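Local coordinates for protein ureidoglycolate hydrolase (Arabidopsis thaliana, PDB 4PXE) that hydrolyses (S)-ureidoglycolate to glyoxylate, ammonium and carbon dioxide with two manganese ions per subunit, the final step of plant purine breakdown without urea, at residues Ser145-Arg150 and Tyr377-Met383; Val70-Phe74 and Glu130-Thr135. One frame throughout, in Å; residues are numbered along the deposited sequence.

Both contacts are buried, and their centres lie about 12 Å apart. Contact 2 is a backbone-driven strand pairing: Val-70-Phe-74 runs antiparallel to Glu-130-Thr-135, and two main-chain hydrogen bonds fix its register while Ile-73 and Leu-133 turn their side chains to helices 45-60 and 105-120. Contact 1, nearer the centre of the chain, joins two helix starts mainly through side chains: a serine-aspartate bond, a sulfur between two rings and an arginine over a phenylalanine, beside the bound glyoxylate. The chain closes contact 2 before it reaches contact 1, passing from strand 129-133 to helix 147-152. The ring of Phe-134 bridges the two, packing against Ser-149, Asp-379 and Met-383.

Contact 1 (Ser145-Arg150 and Tyr377-Met383); sequences SCLGSR and YHDSLFM. With GLV (glyoxylic acid), chain E.
Ser-149 and Asp-379 make the polar link between the two helix starts. The hydroxyl OG of Ser-149 donates at 2.7 Å to OD1 of Asp-379, which offers its anti lone pair, the one away from OD2; with OG placed between the backbone N and the carbonyl carbon (chi1 57°), the hydroxyl is turned to meet it. A water also links Ser-149 N to this OD1. A small hydroxyl suits this close approach of backbones, whose CA atoms in Ser-149 and Asp-379 are 5.7 Å apart.

In this M20-family hydrolase the contact borders the active site. One face of Tyr-377 lies over glyoxylate, and its backbone N donates to GLV O2 at 3.0 Å, while Arg-307 and, from the second subunit, Asn-294 also hydrogen-bond to the ligand. The neighbouring His-378, a substrate-binding residue, is hydrogen-bonded to Ser-374 and meets His-208, a manganese ligand, edge-to-face.

Cys-146, the N-cap residue of helix 147-152, meets two rings, its small, polarisable sulfur fitting closely beside them. SG lies at the edge of the Phe-382 ring, 4.7 Å from the centroid, and obliquely beside Tyr-377. The long Arg-150 lays its methylenes on flat Phe-382 while its end reaches polar atoms: CG stands 3.7 Å from the centroid, a CH-pi contact, with Leu-381 on the opposite face. Phe-382 CZ sits over the centre of the guanidinium, which is inclined 45° to the ring and holds Ser-145 side-on, Arg-150 NE to Ser-145 O at 2.8 Å and Arg-150 NH2 to Ser-145 OG at 3.1 Å. Asp-345 makes a salt bridge with NH2 as well.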
ATOM      1  N   SER A 145      -1.798  16.668 -11.640  1.00 14.13           N
ATOM      2  CA  SER A 145      -0.617  17.533 -11.589  1.00 13.97           C
ATOM      3  C   SER A 145      -1.038  18.957 -11.925  1.00 15.01           C
ATOM      4  O   SER A 145      -2.086  19.172 -12.542  1.00 16.43           O
ATOM      5  CB  SER A 145       0.428  17.058 -12.596  1.00 16.73           C
ATOM      6  OG  SER A 145      -0.074  17.172 -13.921  1.00 17.87           O
ATOM      7  N   CYS A 146      -0.229  19.924 -11.515  1.00 14.49           N
ATOM      8  CA  CYS A 146      -0.457  21.322 -11.879  1.00 14.96           C
ATOM      9  C   CYS A 146      -1.891  21.762 -11.643  1.00 17.01           C
ATOM     10  O   CYS A 146      -2.485  22.434 -12.494  1.00 16.37           O
ATOM     11  CB  CYS A 146      -0.080  21.558 -13.344  1.00 16.97           C
ATOM     12  SG  CYS A 146       1.679  21.261 -13.699  1.00 16.67           S
ATOM     13  N   LEU A 147      -2.444  21.387 -10.496  1.00 13.69           N
ATOM     14  CA  LEU A 147      -3.862  21.653 -10.243  1.00 16.16           C
ATOM     15  C   LEU A 147      -4.154  23.154 -10.330  1.00 18.41           C
ATOM     16  O   LEU A 147      -5.111  23.575 -10.983  1.00 18.13           O
ATOM     17  CB  LEU A 147      -4.276  21.076  -8.889  1.00 17.21           C
ATOM     18  CG  LEU A 147      -5.776  21.074  -8.573  1.00 19.60           C
ATOM     19  CD1 LEU A 147      -6.133  19.876  -7.695  1.00 20.73           C
ATOM     20  CD2 LEU A 147      -6.193  22.377  -7.900  1.00 21.43           C
ATOM     21  N   GLY A 148      -3.309  23.955  -9.693  1.00 14.06           N
ATOM     22  CA  GLY A 148      -3.481  25.395  -9.695  1.00 16.40           C
ATOM     23  C   GLY A 148      -3.343  26.022 -11.067  1.00 17.94           C
ATOM     24  O   GLY A 148      -4.192  26.819 -11.473  1.00 18.80           O
ATOM     25  N   SER A 149      -2.275  25.684 -11.784  1.00 15.62           N
ATOM     26  CA  SER A 149      -2.005  26.325 -13.065  1.00 17.07           C
ATOM     27  C   SER A 149      -2.919  25.826 -14.189  1.00 16.44           C
ATOM     28  O   SER A 149      -3.205  26.576 -15.128  1.00 18.46           O
ATOM     29  CB  SER A 149      -0.521  26.227 -13.446  1.00 15.65           C
ATOM     30  OG  SER A 149      -0.088  24.874 -13.477  1.00 15.72           O
ATOM     31  N   ARG A 150      -3.381  24.578 -14.102  1.00 15.26           N
ATOM     32  CA  ARG A 150      -4.363  24.093 -15.075  1.00 16.09           C
ATOM     33  C   ARG A 150      -5.650  24.902 -14.955  1.00 20.19           C
ATOM     34  O   ARG A 150      -6.312  25.183 -15.962  1.00 20.21           O
ATOM     35  CB  ARG A 150      -4.675  22.612 -14.871  1.00 16.37           C
ATOM     36  CG  ARG A 150      -3.590  21.642 -15.315  1.00 17.03           C
ATOM     37  CD  ARG A 150      -4.055  20.214 -14.982  1.00 18.35           C
ATOM     38  NE  ARG A 150      -3.029  19.189 -15.165  1.00 16.18           N
ATOM     39  CZ  ARG A 150      -2.782  18.574 -16.314  1.00 16.03           C
ATOM     40  NH1 ARG A 150      -3.477  18.889 -17.410  1.00 16.94           N
ATOM     41  NH2 ARG A 150      -1.838  17.643 -16.374  1.00 16.00           N
ATOM     42  N   TYR A 377       7.801  18.120 -15.982  1.00 13.75           N
ATOM     43  CA  TYR A 377       6.818  19.167 -16.261  1.00 13.92           C
ATOM     44  C   TYR A 377       6.812  20.165 -15.108  1.00 13.59           C
ATOM     45  O   TYR A 377       7.439  19.933 -14.059  1.00 13.75           O
ATOM     46  CB  TYR A 377       5.410  18.593 -16.554  1.00 14.72           C
ATOM     47  CG  TYR A 377       4.868  17.679 -15.469  1.00 14.94           C
ATOM     48  CD1 TYR A 377       4.914  16.284 -15.598  1.00 12.82           C
ATOM     49  CD2 TYR A 377       4.314  18.212 -14.308  1.00 13.10           C
ATOM     50  CE1 TYR A 377       4.423  15.450 -14.584  1.00 14.76           C
ATOM     51  CE2 TYR A 377       3.826  17.398 -13.301  1.00 16.03           C
ATOM     52  CZ  TYR A 377       3.873  16.027 -13.442  1.00 14.84           C
ATOM     53  OH  TYR A 377       3.393  15.224 -12.427  1.00 16.09           O
ATOM     54  N   HIS A 378       6.142  21.293 -15.319  1.00 13.82           N
ATOM     55  CA  HIS A 378       6.147  22.405 -14.379  1.00 13.32           C
ATOM     56  C   HIS A 378       4.878  23.202 -14.582  1.00 13.96           C
ATOM     57  O   HIS A 378       4.224  23.069 -15.609  1.00 14.01           O
ATOM     58  CB  HIS A 378       7.319  23.345 -14.670  1.00 13.92           C
ATOM     59  CG  HIS A 378       8.662  22.691 -14.621  1.00 12.23           C
ATOM     60  ND1 HIS A 378       9.339  22.461 -13.441  1.00 13.46           N
ATOM     61  CD2 HIS A 378       9.472  22.250 -15.611  1.00 11.58           C
ATOM     62  CE1 HIS A 378      10.504  21.902 -13.710  1.00 13.97           C
ATOM     63  NE2 HIS A 378      10.611  21.766 -15.020  1.00 12.45           N
ATOM     64  N   ASP A 379       4.563  24.079 -13.639  1.00 13.83           N
ATOM     65  CA  ASP A 379       3.481  25.041 -13.840  1.00 15.07           C
ATOM     66  C   ASP A 379       3.656  25.882 -15.106  1.00 14.82           C
ATOM     67  O   ASP A 379       2.671  26.289 -15.721  1.00 15.60           O
ATOM     68  CB  ASP A 379       3.338  25.930 -12.605  1.00 13.98           C
ATOM     69  CG  ASP A 379       2.849  25.138 -11.401  1.00 15.45           C
ATOM     70  OD1 ASP A 379       1.730  24.602 -11.500  1.00 17.69           O
ATOM     71  OD2 ASP A 379       3.570  25.032 -10.381  1.00 15.99           O
ATOM     72  N   SER A 380       4.904  26.123 -15.498  1.00 13.09           N
ATOM     73  CA  SER A 380       5.215  26.818 -16.747  1.00 14.13           C
ATOM     74  C   SER A 380       4.530  26.178 -17.958  1.00 15.50           C
ATOM     75  O   SER A 380       4.195  26.870 -18.920  1.00 15.50           O
ATOM     76  CB  SER A 380       6.733  26.844 -16.961  1.00 14.02           C
ATOM     77  OG  SER A 380       7.373  27.709 -16.037  1.00 16.15           O
ATOM     78  N   LEU A 381       4.318  24.863 -17.918  1.00 13.73           N
ATOM     79  CA  LEU A 381       3.710  24.159 -19.045  1.00 15.37           C
ATOM     80  C   LEU A 381       2.312  24.711 -19.325  1.00 18.52           C
ATOM     81  O   LEU A 381       1.911  24.868 -20.486  1.00 17.61           O
ATOM     82  CB  LEU A 381       3.636  22.654 -18.754  1.00 15.43           C
ATOM     83  CG  LEU A 381       2.989  21.773 -19.823  1.00 16.56           C
ATOM     84  CD1 LEU A 381       3.749  21.882 -21.121  1.00 18.76           C
ATOM     85  CD2 LEU A 381       2.960  20.335 -19.352  1.00 15.13           C
ATOM     86  N   PHE A 382       1.581  25.027 -18.261  1.00 14.13           N
ATOM     87  CA  PHE A 382       0.212  25.525 -18.402  1.00 16.94           C
ATOM     88  C   PHE A 382       0.114  27.047 -18.444  1.00 18.25           C
ATOM     89  O   PHE A 382      -0.760  27.606 -19.128  1.00 19.09           O
ATOM     90  CB  PHE A 382      -0.684  24.890 -17.344  1.00 16.70           C
ATOM     91  CG  PHE A 382      -0.744  23.405 -17.486  1.00 15.98           C
ATOM     92  CD1 PHE A 382      -1.570  22.833 -18.442  1.00 18.87           C
ATOM     93  CD2 PHE A 382       0.102  22.584 -16.757  1.00 15.57           C
ATOM     94  CE1 PHE A 382      -1.589  21.469 -18.630  1.00 19.44           C
ATOM     95  CE2 PHE A 382       0.093  21.218 -16.945  1.00 16.74           C
ATOM     96  CZ  PHE A 382      -0.751  20.657 -17.878  1.00 17.64           C
ATOM     97  N   MET A 383       1.026  27.726 -17.751  1.00 15.41           N
ATOM     98  CA  MET A 383       1.109  29.182 -17.848  1.00 15.29           C
ATOM     99  C   MET A 383       1.379  29.621 -19.283  1.00 17.23           C
ATOM    100  O   MET A 383       0.962  30.707 -19.686  1.00 17.71           O
ATOM    101  CB  MET A 383       2.181  29.738 -16.894  1.00 16.09           C
ATOM    102  CG  MET A 383       1.827  29.608 -15.417  1.00 17.08           C
ATOM    103  SD  MET A 383       0.236  30.357 -14.970  1.00 19.91           S
ATOM    104  CE  MET A 383       0.650  32.099 -15.068  1.00 21.96           C
TER
HETATM  105  C1  GLV E 503       6.631  17.003 -11.472  1.00 15.82           C
HETATM  106  O1  GLV E 503       6.846  18.313 -11.870  1.00 16.76           O
HETATM  107  C2  GLV E 503       7.129  15.984 -12.436  1.00 13.91           C
HETATM  108  O2  GLV E 503       7.700  16.374 -13.505  1.00 13.73           O
HETATM  109  O3  GLV E 503       6.983  14.753 -12.178  1.00 14.59           O
HETATM  110  O   HOH W   1      -0.310  24.436 -10.062  1.00 14.59           O

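Contact 2 (Val70-Phe74 and Glu130-Thr135); sequences VGNIF and EIILFT
Ile-73 and Leu-133 form an antiparallel hydrogen-bonded pair: Ile-73 N donates to Leu-133 O at 2.9 Å, and Leu-133 N returns a bond to Ile-73 O at 2.8 Å. Their side chains lie side by side, CD1 of Ile-73 3.8 Å from CD2 of Leu-133. On the other face the adjoining non-hydrogen-bonded pair also lies side by side, Phe-74 CD2 3.8 Å from Ile-132 CG1.

The loop end is equally tight, with side chains replacing the backbone ladder: OD1 of Asn-72 accepts from Thr-135 N at 2.8 Å, and OG1 of Thr-135, anti to its own N (chi1 -160°), donates to Val-70 O at 2.7 Å. Gly-71 suits its positive phi and lies close to that hydroxyl. The Glu-130 end is looser, though no touching residue faces solvent: Ile-131 leads its side chain away, and Glu-130 OE2 lies 3.6 Å from Phe-74 CB while its OE1 is bound by Tyr-201.

Strand 129-133 is flanked by 73-77, antiparallel, and 86-91, parallel. Helices 45-60 and 105-120 pack on the Leu-133 face, and helix 147-152 lies against Val-70, Asn-72 and Phe-134.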
ATOM      1  N   VAL A  70      -8.925  28.441  -4.903  1.00 20.64           N
ATOM      2  CA  VAL A  70      -8.290  27.149  -4.630  1.00 17.79           C
ATOM      3  C   VAL A  70      -6.956  27.284  -3.907  1.00 17.88           C
ATOM      4  O   VAL A  70      -6.287  26.287  -3.632  1.00 17.33           O
ATOM      5  CB  VAL A  70      -8.084  26.306  -5.913  1.00 19.12           C
ATOM      6  CG1 VAL A  70      -9.425  25.998  -6.580  1.00 19.29           C
ATOM      7  CG2 VAL A  70      -7.140  26.994  -6.882  1.00 17.63           C
ATOM      8  N   GLY A  71      -6.560  28.515  -3.614  1.00 20.14           N
ATOM      9  CA  GLY A  71      -5.369  28.716  -2.812  1.00 18.93           C
ATOM     10  C   GLY A  71      -4.099  29.012  -3.582  1.00 16.89           C
ATOM     11  O   GLY A  71      -3.011  28.917  -3.010  1.00 16.86           O
ATOM     12  N   ASN A  72      -4.211  29.360  -4.860  1.00 16.90           N
ATOM     13  CA  ASN A  72      -3.075  30.004  -5.516  1.00 15.74           C
ATOM     14  C   ASN A  72      -2.846  31.322  -4.801  1.00 19.40           C
ATOM     15  O   ASN A  72      -3.798  32.054  -4.502  1.00 19.23           O
ATOM     16  CB  ASN A  72      -3.320  30.254  -7.008  1.00 15.40           C
ATOM     17  CG  ASN A  72      -3.506  28.977  -7.812  1.00 17.14           C
ATOM     18  OD1 ASN A  72      -2.708  28.037  -7.738  1.00 15.31           O
ATOM     19  ND2 ASN A  72      -4.556  28.952  -8.615  1.00 18.20           N
ATOM     20  N   ILE A  73      -1.585  31.624  -4.515  1.00 15.83           N
ATOM     21  CA  ILE A  73      -1.224  32.801  -3.732  1.00 16.06           C
ATOM     22  C   ILE A  73      -0.431  33.765  -4.603  1.00 17.42           C
ATOM     23  O   ILE A  73       0.465  33.346  -5.332  1.00 17.46           O
ATOM     24  CB  ILE A  73      -0.427  32.383  -2.480  1.00 18.84           C
ATOM     25  CG1 ILE A  73      -1.329  31.553  -1.558  1.00 18.13           C
ATOM     26  CG2 ILE A  73       0.103  33.591  -1.734  1.00 19.59           C
ATOM     27  CD1 ILE A  73      -0.615  30.810  -0.445  1.00 20.28           C
ATOM     28  N   PHE A  74      -0.774  35.052  -4.543  1.00 16.02           N
ATOM     29  CA  PHE A  74      -0.192  36.051  -5.420  1.00 17.24           C
ATOM     30  C   PHE A  74       0.405  37.167  -4.574  1.00 18.75           C
ATOM     31  O   PHE A  74      -0.218  37.607  -3.610  1.00 19.75           O
ATOM     32  CB  PHE A  74      -1.269  36.641  -6.345  1.00 18.56           C
ATOM     33  CG  PHE A  74      -1.948  35.622  -7.228  1.00 17.82           C
ATOM     34  CD1 PHE A  74      -3.000  34.857  -6.744  1.00 19.30           C
ATOM     35  CD2 PHE A  74      -1.540  35.438  -8.541  1.00 20.10           C
ATOM     36  CE1 PHE A  74      -3.631  33.917  -7.552  1.00 18.71           C
ATOM     37  CE2 PHE A  74      -2.168  34.499  -9.359  1.00 19.09           C
ATOM     38  CZ  PHE A  74      -3.213  33.740  -8.860  1.00 18.81           C
ATOM     39  N   GLU A 130       4.691  40.205 -10.196  1.00 16.80           N
ATOM     40  CA  GLU A 130       3.838  39.401  -9.328  1.00 17.04           C
ATOM     41  C   GLU A 130       4.373  37.987  -9.149  1.00 15.20           C
ATOM     42  O   GLU A 130       4.644  37.293 -10.130  1.00 16.86           O
ATOM     43  CB  GLU A 130       2.395  39.383  -9.841  1.00 20.25           C
ATOM     44  CG  GLU A 130       1.400  38.777  -8.859  1.00 17.81           C
ATOM     45  CD  GLU A 130      -0.048  39.133  -9.186  1.00 20.11           C
ATOM     46  OE1 GLU A 130      -0.459  38.968 -10.352  1.00 22.46           O
ATOM     47  OE2 GLU A 130      -0.766  39.589  -8.272  1.00 22.96           O
ATOM     48  N   ILE A 131       4.521  37.588  -7.889  1.00 15.76           N
ATOM     49  CA  ILE A 131       4.971  36.253  -7.538  1.00 15.12           C
ATOM     50  C   ILE A 131       3.761  35.361  -7.325  1.00 16.01           C
ATOM     51  O   ILE A 131       2.820  35.730  -6.615  1.00 17.73           O
ATOM     52  CB  ILE A 131       5.798  36.263  -6.249  1.00 16.26           C
ATOM     53  CG1 ILE A 131       7.003  37.189  -6.398  1.00 18.48           C
ATOM     54  CG2 ILE A 131       6.245  34.838  -5.900  1.00 17.22           C
ATOM     55  CD1 ILE A 131       7.872  37.219  -5.171  1.00 20.02           C
ATOM     56  N   ILE A 132       3.790  34.180  -7.932  1.00 14.92           N
ATOM     57  CA  ILE A 132       2.717  33.212  -7.778  1.00 15.01           C
ATOM     58  C   ILE A 132       3.222  31.985  -7.036  1.00 15.30           C
ATOM     59  O   ILE A 132       4.189  31.342  -7.461  1.00 15.50           O
ATOM     60  CB  ILE A 132       2.148  32.754  -9.137  1.00 15.76           C
ATOM     61  CG1 ILE A 132       1.685  33.950  -9.975  1.00 16.58           C
ATOM     62  CG2 ILE A 132       0.999  31.784  -8.921  1.00 16.11           C
ATOM     63  CD1 ILE A 132       1.268  33.579 -11.379  1.00 18.26           C
ATOM     64  N   LEU A 133       2.584  31.674  -5.918  1.00 15.08           N
ATOM     65  CA  LEU A 133       2.749  30.370  -5.293  1.00 14.30           C
ATOM     66  C   LEU A 133       1.588  29.525  -5.772  1.00 15.00           C
ATOM     67  O   LEU A 133       0.454  29.719  -5.337  1.00 15.88           O
ATOM     68  CB  LEU A 133       2.757  30.486  -3.768  1.00 15.75           C
ATOM     69  CG  LEU A 133       2.617  29.175  -2.984  1.00 16.61           C
ATOM     70  CD1 LEU A 133       3.635  28.127  -3.447  1.00 17.56           C
ATOM     71  CD2 LEU A 133       2.760  29.433  -1.488  1.00 20.00           C
ATOM     72  N   PHE A 134       1.850  28.612  -6.701  1.00 13.63           N
ATOM     73  CA  PHE A 134       0.786  27.750  -7.204  1.00 13.70           C
ATOM     74  C   PHE A 134       0.300  26.839  -6.083  1.00 14.73           C
ATOM     75  O   PHE A 134       1.088  26.399  -5.244  1.00 15.71           O
ATOM     76  CB  PHE A 134       1.280  26.969  -8.417  1.00 14.00           C
ATOM     77  CG  PHE A 134       1.615  27.856  -9.585  1.00 15.74           C
ATOM     78  CD1 PHE A 134       0.627  28.247 -10.475  1.00 15.38           C
ATOM     79  CD2 PHE A 134       2.903  28.333  -9.771  1.00 13.86           C
ATOM     80  CE1 PHE A 134       0.921  29.086 -11.539  1.00 15.37           C
ATOM     81  CE2 PHE A 134       3.205  29.171 -10.843  1.00 16.87           C
ATOM     82  CZ  PHE A 134       2.216  29.544 -11.726  1.00 14.50           C
ATOM     83  N   THR A 135      -1.004  26.591  -6.033  1.00 13.75           N
ATOM     84  CA  THR A 135      -1.574  25.922  -4.876  1.00 15.01           C
ATOM     85  C   THR A 135      -1.044  24.494  -4.693  1.00 13.67           C
ATOM     86  O   THR A 135      -0.924  24.006  -3.574  1.00 15.43           O
ATOM     87  CB  THR A 135      -3.126  25.952  -4.905  1.00 15.82           C
ATOM     88  OG1 THR A 135      -3.625  25.721  -3.583  1.00 17.09           O
ATOM     89  CG2 THR A 135      -3.701  24.931  -5.889  1.00 16.07           C
TER